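Local coordinates for protein putative oxidoreductase yhhX (Escherichia coli K-12, PDB 3F4L) that is a probable oxidoreductase of the Gfo/Idh/MocA family, possibly acting as an NADP-dependent scyllo-inositol dehydrogenase, at residues A[214-218]-A[219-223]; A[315-319]-A[320-324]. All coordinates share one frame; numbering follows the deposited sequence.

Contact 1 of 2, residues A[214-218]-A[219-223]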
ATOM      1  N   LEU A 214      -5.464   2.426   9.083  1.00 14.66           N
ATOM      2  CA  LEU A 214      -6.568   2.806   9.950  1.00 15.22           C
ATOM      3  C   LEU A 214      -7.880   2.556   9.229  1.00 15.22           C
ATOM      4  O   LEU A 214      -8.102   3.076   8.135  1.00 17.21           O
ATOM      5  CB  LEU A 214      -6.452   4.283  10.335  1.00 14.06           C
ATOM      6  CG  LEU A 214      -5.310   4.669  11.289  1.00 17.34           C
ATOM      7  CD1 LEU A 214      -3.960   4.357  10.658  1.00 18.87           C
ATOM      8  CD2 LEU A 214      -5.408   6.157  11.618  1.00 15.04           C
ATOM      9  N   PHE A 215      -8.754   1.765   9.843  1.00 13.24           N
ATOM     10  CA  PHE A 215     -10.030   1.455   9.220  1.00 15.32           C
ATOM     11  C   PHE A 215     -11.196   2.240   9.799  1.00 16.72           C
ATOM     12  O   PHE A 215     -11.365   2.312  11.009  1.00 17.22           O
ATOM     13  CB  PHE A 215     -10.318  -0.045   9.340  1.00 14.98           C
ATOM     14  CG  PHE A 215      -9.259  -0.915   8.734  1.00 13.01           C
ATOM     15  CD1 PHE A 215      -8.011  -1.023   9.331  1.00 14.93           C
ATOM     16  CD2 PHE A 215      -9.508  -1.630   7.566  1.00 16.40           C
ATOM     17  CE1 PHE A 215      -7.022  -1.830   8.788  1.00 15.74           C
ATOM     18  CE2 PHE A 215      -8.528  -2.440   7.009  1.00 18.97           C
ATOM     19  CZ  PHE A 215      -7.277  -2.544   7.622  1.00 19.34           C
ATOM     20  N   TYR A 216     -11.988   2.845   8.921  1.00 19.60           N
ATOM     21  CA  TYR A 216     -13.174   3.591   9.334  1.00 20.48           C
ATOM     22  C   TYR A 216     -14.305   2.988   8.515  1.00 21.34           C
ATOM     23  O   TYR A 216     -14.578   3.417   7.394  1.00 21.14           O
ATOM     24  CB  TYR A 216     -13.036   5.085   9.021  1.00 19.97           C
ATOM     25  CG  TYR A 216     -11.859   5.763   9.690  1.00 17.12           C
ATOM     26  CD1 TYR A 216     -10.583   5.731   9.112  1.00 17.08           C
ATOM     27  CD2 TYR A 216     -12.023   6.463  10.885  1.00 15.54           C
ATOM     28  CE1 TYR A 216      -9.502   6.387   9.710  1.00 12.99           C
ATOM     29  CE2 TYR A 216     -10.949   7.126  11.487  1.00 13.01           C
ATOM     30  CZ  TYR A 216      -9.692   7.084  10.890  1.00 16.56           C
ATOM     31  OH  TYR A 216      -8.632   7.766  11.467  1.00 13.22           O
ATOM     32  N   GLY A 217     -14.950   1.975   9.077  1.00 23.97           N
ATOM     33  CA  GLY A 217     -16.012   1.308   8.357  1.00 25.54           C
ATOM     34  C   GLY A 217     -15.373   0.651   7.154  1.00 25.13           C
ATOM     35  O   GLY A 217     -14.414  -0.107   7.298  1.00 26.86           O
ATOM     36  N   ASP A 218     -15.881   0.962   5.966  1.00 25.43           N
ATOM     37  CA  ASP A 218     -15.355   0.400   4.733  1.00 24.17           C
ATOM     38  C   ASP A 218     -14.179   1.207   4.196  1.00 23.98           C
ATOM     39  O   ASP A 218     -13.595   0.845   3.180  1.00 24.35           O
ATOM     40  CB  ASP A 218     -16.448   0.353   3.667  1.00 28.83           C
ATOM     41  CG  ASP A 218     -17.528  -0.659   3.985  1.00 31.91           C
ATOM     42  OD1 ASP A 218     -17.208  -1.863   4.098  1.00 35.75           O
ATOM     43  OD2 ASP A 218     -18.700  -0.250   4.121  1.00 36.68           O
ATOM     44  N   LEU A 219     -13.838   2.304   4.868  1.00 21.99           N
ATOM     45  CA  LEU A 219     -12.733   3.146   4.428  1.00 20.63           C
ATOM     46  C   LEU A 219     -11.418   2.734   5.072  1.00 19.46           C
ATOM     47  O   LEU A 219     -11.380   2.451   6.267  1.00 20.47           O
ATOM     48  CB  LEU A 219     -12.997   4.607   4.784  1.00 21.64           C
ATOM     49  CG  LEU A 219     -11.742   5.481   4.744  1.00 23.29           C
ATOM     50  CD1 LEU A 219     -11.321   5.710   3.303  1.00 22.73           C
ATOM     51  CD2 LEU A 219     -12.016   6.799   5.445  1.00 24.16           C
ATOM     52  N   LYS A 220     -10.347   2.716   4.279  1.00 17.81           N
ATOM     53  CA  LYS A 220      -9.024   2.377   4.792  1.00 19.04           C
ATOM     54  C   LYS A 220      -8.026   3.486   4.454  1.00 19.06           C
ATOM     55  O   LYS A 220      -7.888   3.884   3.291  1.00 18.11           O
ATOM     56  CB  LYS A 220      -8.515   1.037   4.226  1.00 19.09           C
ATOM     57  CG  LYS A 220      -7.175   0.594   4.846  1.00 19.53           C
ATOM     58  CD  LYS A 220      -6.661  -0.753   4.344  1.00 20.31           C
ATOM     59  CE  LYS A 220      -6.076  -0.673   2.948  1.00 21.60           C
ATOM     60  NZ  LYS A 220      -5.584  -2.013   2.488  1.00 25.18           N
ATOM     61  N   ALA A 221      -7.359   3.992   5.488  1.00 18.49           N
ATOM     62  CA  ALA A 221      -6.359   5.039   5.343  1.00 18.66           C
ATOM     63  C   ALA A 221      -5.006   4.431   5.694  1.00 19.37           C
ATOM     64  O   ALA A 221      -4.807   3.906   6.796  1.00 18.93           O
ATOM     65  CB  ALA A 221      -6.665   6.202   6.275  1.00 17.95           C
ATOM     66  N   ILE A 222      -4.079   4.520   4.752  1.00 19.68           N
ATOM     67  CA  ILE A 222      -2.741   3.973   4.915  1.00 18.01           C
ATOM     68  C   ILE A 222      -1.684   5.057   5.135  1.00 18.46           C
ATOM     69  O   ILE A 222      -1.620   6.039   4.398  1.00 17.51           O
ATOM     70  CB  ILE A 222      -2.372   3.144   3.672  1.00 18.55           C
ATOM     71  CG1 ILE A 222      -3.282   1.908   3.601  1.00 20.29           C
ATOM     72  CG2 ILE A 222      -0.907   2.748   3.714  1.00 18.87           C
ATOM     73  CD1 ILE A 222      -3.103   1.075   2.335  1.00 22.42           C
ATOM     74  N   VAL A 223      -0.869   4.880   6.167  1.00 17.42           N
ATOM     75  CA  VAL A 223       0.204   5.822   6.456  1.00 20.76           C
ATOM     76  C   VAL A 223       1.483   5.001   6.506  1.00 21.67           C
ATOM     77  O   VAL A 223       1.570   4.028   7.254  1.00 19.44           O
ATOM     78  CB  VAL A 223       0.021   6.506   7.816  1.00 21.88           C
ATOM     79  CG1 VAL A 223       1.238   7.310   8.135  1.00 24.31           C
ATOM     80  CG2 VAL A 223      -1.224   7.393   7.804  1.00 25.80           C
TER
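Tyr216 and Leu219 close a tight two-residue beta hairpin, joined by a type II' turn, between neighbouring antiparallel strands 209-216 and 219-225 in the mixed sheet of the C-terminal alpha/beta domain. Their backbones bond both ways: Tyr216 N reaches Leu219 O at 2.8 Å, whereas the returning bond from Leu219 N meets Tyr216 O from above the carbonyl plane, as the turn bends the chain. Gly217 takes the first corner with positive phi (65°), which favours glycine. Further in, Leu214 and Ala221 form the next hydrogen-bonded pair, each N-H nearly straight onto the other's carbonyl oxygen. On their side of the sheet the Tyr216 ring lies alongside Leu219, Tyr216 CD1 4.1 Å from Leu219 CD2, while the methyl of Ala221 sits at the ring's edge; Ile183 of helix 171-187 packs on Tyr216 and Ala221. The other side carries Phe215 and Lys220 and faces the second subunit, where Lys220 NZ makes salt bridges to Asp196 and Glu211 of that subunit. With CG anti to the backbone N (chi1 -175°) and a bend only at chi3, the lysine stem passes over one face of the Phe215 ring, toward its rim; Lys220 CG makes a CH-pi contact 4.2 Å from the Phe215 ring centroid, 19° off its normal.

Contact 2 of 2, residues A[315-319]-A[320-324]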
ATOM      1  N   ASN A 315     -10.016  24.942  19.961  1.00 23.84           N
ATOM      2  CA  ASN A 315      -8.614  24.702  19.620  1.00 21.36           C
ATOM      3  C   ASN A 315      -8.548  23.980  18.273  1.00 21.83           C
ATOM      4  O   ASN A 315      -9.433  23.182  17.957  1.00 21.35           O
ATOM      5  CB  ASN A 315      -7.961  23.858  20.713  1.00 21.37           C
ATOM      6  CG  ASN A 315      -6.455  23.761  20.558  1.00 21.61           C
ATOM      7  OD1 ASN A 315      -5.755  24.775  20.535  1.00 19.42           O
ATOM      8  ND2 ASN A 315      -5.948  22.537  20.451  1.00 20.93           N
ATOM      9  N   TYR A 316      -7.501  24.242  17.489  1.00 19.22           N
ATOM     10  CA  TYR A 316      -7.382  23.623  16.168  1.00 19.40           C
ATOM     11  C   TYR A 316      -7.272  22.105  16.219  1.00 18.14           C
ATOM     12  O   TYR A 316      -7.666  21.418  15.276  1.00 17.07           O
ATOM     13  CB  TYR A 316      -6.201  24.223  15.384  1.00 20.40           C
ATOM     14  CG  TYR A 316      -4.818  23.747  15.794  1.00 21.74           C
ATOM     15  CD1 TYR A 316      -4.327  23.968  17.084  1.00 20.15           C
ATOM     16  CD2 TYR A 316      -3.987  23.103  14.876  1.00 22.78           C
ATOM     17  CE1 TYR A 316      -3.045  23.561  17.447  1.00 20.01           C
ATOM     18  CE2 TYR A 316      -2.699  22.688  15.229  1.00 22.22           C
ATOM     19  CZ  TYR A 316      -2.238  22.923  16.515  1.00 20.52           C
ATOM     20  OH  TYR A 316      -0.967  22.528  16.862  1.00 20.69           O
ATOM     21  N   VAL A 317      -6.739  21.584  17.321  1.00 17.23           N
ATOM     22  CA  VAL A 317      -6.610  20.143  17.502  1.00 16.78           C
ATOM     23  C   VAL A 317      -7.578  19.698  18.603  1.00 19.70           C
ATOM     24  O   VAL A 317      -7.588  20.272  19.697  1.00 20.97           O
ATOM     25  CB  VAL A 317      -5.174  19.742  17.929  1.00 14.76           C
ATOM     26  CG1 VAL A 317      -5.106  18.242  18.192  1.00 12.60           C
ATOM     27  CG2 VAL A 317      -4.176  20.115  16.840  1.00 13.97           C
ATOM     28  N   LYS A 318      -8.385  18.680  18.327  1.00 17.55           N
ATOM     29  CA  LYS A 318      -9.319  18.197  19.333  1.00 20.53           C
ATOM     30  C   LYS A 318      -8.616  17.232  20.288  1.00 20.75           C
ATOM     31  O   LYS A 318      -7.727  16.472  19.881  1.00 19.15           O
ATOM     32  CB  LYS A 318     -10.508  17.487  18.674  1.00 23.21           C
ATOM     33  CG  LYS A 318     -11.221  18.317  17.613  1.00 25.42           C
ATOM     34  CD  LYS A 318     -12.581  17.727  17.251  1.00 29.36           C
ATOM     35  CE  LYS A 318     -12.474  16.308  16.728  1.00 30.31           C
ATOM     36  NZ  LYS A 318     -13.821  15.740  16.451  1.00 33.25           N
ATOM     37  N   GLU A 319      -9.029  17.267  21.554  1.00 19.69           N
ATOM     38  CA  GLU A 319      -8.466  16.399  22.590  1.00 21.02           C
ATOM     39  C   GLU A 319      -8.516  14.931  22.158  1.00 17.64           C
ATOM     40  O   GLU A 319      -7.532  14.202  22.294  1.00 15.09           O
ATOM     41  CB  GLU A 319      -9.244  16.594  23.908  1.00 23.23           C
ATOM     42  CG  GLU A 319      -8.676  15.863  25.132  1.00 30.91           C
ATOM     43  CD  GLU A 319      -9.505  16.105  26.407  1.00 35.24           C
ATOM     44  OE1 GLU A 319      -9.819  17.284  26.692  1.00 36.93           O
ATOM     45  OE2 GLU A 319      -9.833  15.126  27.124  1.00 33.76           O
ATOM     46  N   SER A 320      -9.663  14.503  21.632  1.00 16.00           N
ATOM     47  CA  SER A 320      -9.834  13.119  21.199  1.00 17.22           C
ATOM     48  C   SER A 320      -8.845  12.708  20.112  1.00 16.50           C
ATOM     49  O   SER A 320      -8.425  11.560  20.060  1.00 17.14           O
ATOM     50  CB  SER A 320     -11.265  12.879  20.701  1.00 17.47           C
ATOM     51  OG  SER A 320     -11.568  13.662  19.558  1.00 19.95           O
ATOM     52  N   GLU A 321      -8.477  13.639  19.242  1.00 16.58           N
ATOM     53  CA  GLU A 321      -7.524  13.331  18.179  1.00 18.03           C
ATOM     54  C   GLU A 321      -6.146  13.070  18.782  1.00 17.23           C
ATOM     55  O   GLU A 321      -5.404  12.198  18.331  1.00 18.24           O
ATOM     56  CB  GLU A 321      -7.451  14.494  17.182  1.00 17.67           C
ATOM     57  CG  GLU A 321      -8.807  14.823  16.568  1.00 19.76           C
ATOM     58  CD  GLU A 321      -8.776  16.016  15.627  1.00 22.39           C
ATOM     59  OE1 GLU A 321      -8.265  17.086  16.013  1.00 23.51           O
ATOM     60  OE2 GLU A 321      -9.281  15.890  14.497  1.00 26.54           O
ATOM     61  N   VAL A 322      -5.805  13.825  19.816  1.00 18.03           N
ATOM     62  CA  VAL A 322      -4.512  13.658  20.459  1.00 18.41           C
ATOM     63  C   VAL A 322      -4.446  12.309  21.164  1.00 17.23           C
ATOM     64  O   VAL A 322      -3.469  11.585  21.029  1.00 16.77           O
ATOM     65  CB  VAL A 322      -4.250  14.793  21.477  1.00 19.49           C
ATOM     66  CG1 VAL A 322      -2.899  14.610  22.132  1.00 18.90           C
ATOM     67  CG2 VAL A 322      -4.316  16.129  20.772  1.00 18.77           C
ATOM     68  N   LEU A 323      -5.497  11.965  21.906  1.00 18.44           N
ATOM     69  CA  LEU A 323      -5.524  10.699  22.631  1.00 18.45           C
ATOM     70  C   LEU A 323      -5.542   9.498  21.679  1.00 19.57           C
ATOM     71  O   LEU A 323      -4.931   8.463  21.959  1.00 18.63           O
ATOM     72  CB  LEU A 323      -6.742  10.653  23.559  1.00 18.72           C
ATOM     73  CG  LEU A 323      -6.733  11.676  24.707  1.00 16.32           C
ATOM     74  CD1 LEU A 323      -8.022  11.583  25.513  1.00 15.37           C
ATOM     75  CD2 LEU A 323      -5.534  11.421  25.592  1.00 17.38           C
ATOM     76  N   THR A 324      -6.246   9.631  20.559  1.00 18.16           N
ATOM     77  CA  THR A 324      -6.309   8.534  19.603  1.00 18.86           C
ATOM     78  C   THR A 324      -4.915   8.302  19.004  1.00 17.51           C
ATOM     79  O   THR A 324      -4.490   7.162  18.821  1.00 18.93           O
ATOM     80  CB  THR A 324      -7.332   8.823  18.479  1.00 17.87           C
ATOM     81  OG1 THR A 324      -8.656   8.876  19.031  1.00 16.95           O
ATOM     82  CG2 THR A 324      -7.275   7.742  17.424  1.00 19.48           C
TER
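Glu321 reaches back from the first turn of helix 319-331 to the backbone of Lys318, the N-cap residue. Its CG lies beside its own backbone N (chi1 -58°) and the chain is extended beyond that, which carries the carboxylate to the residue just ahead of the helix. There Glu321 OE1 accepts a bond from Lys318 N at 2.8 Å, on its anti side and 30° out of the carboxylate plane. The same oxygen forms a salt bridge with Arg126, so two donors grip it. The Lys318 stem crosses the carboxylate, with Lys318 CB 3.5 Å from Glu321 OE1, but its ammonium stops short: Lys318 NZ is 4.9 Å from Glu321 OE2, and at most a loose electrostatic attraction is likely. An alanine in place of Glu321 would probably leave the Lys318 N-H and the Arg126 guanidinium without this shared acceptor.

Glu319 contributes mainly through its backbone, Glu319 O accepting Leu323 N at 3.0 Å. The acidic side chain turns to helix 102-115, where it packs on Phe109 and makes a long, weak ion pair with Lys113. On the buried side Val317 CG1 presses on Val322 CG2 at 3.4 Å, tighter than usual for two methyls, the side chains meeting at about a right angle. Lys318 O accepts Val322 N at 3.3 Å and, weakly, Glu321 N. A glutamate three residues after the N-cap, bonded back to the N-cap N-H, is the reciprocal half of the capping box at a helix N terminus.

Along the chain the two contacts come in series, neither nesting in nor crossing the other. Contact 1 closes first, turning strand 209-216 back into strand 219-225. The chain then adds strands 236-240 to 286-291 of the mixed sheet, with 339-342 still to come after contact 2, and helix 300-311 before contact 2 turns the loop after that helix into helix 319-331. Their centres lie about 19 Å apart and their nearest atoms about 6 Å, without touching. Helix 171-187 links them, packing on the hairpin through Ile183 and on helix 319-331 through Ile184. Contact 1 also faces the second subunit, whereas contact 2 borders helix 102-115 of the Rossmann-fold region, which probably binds the nucleotide.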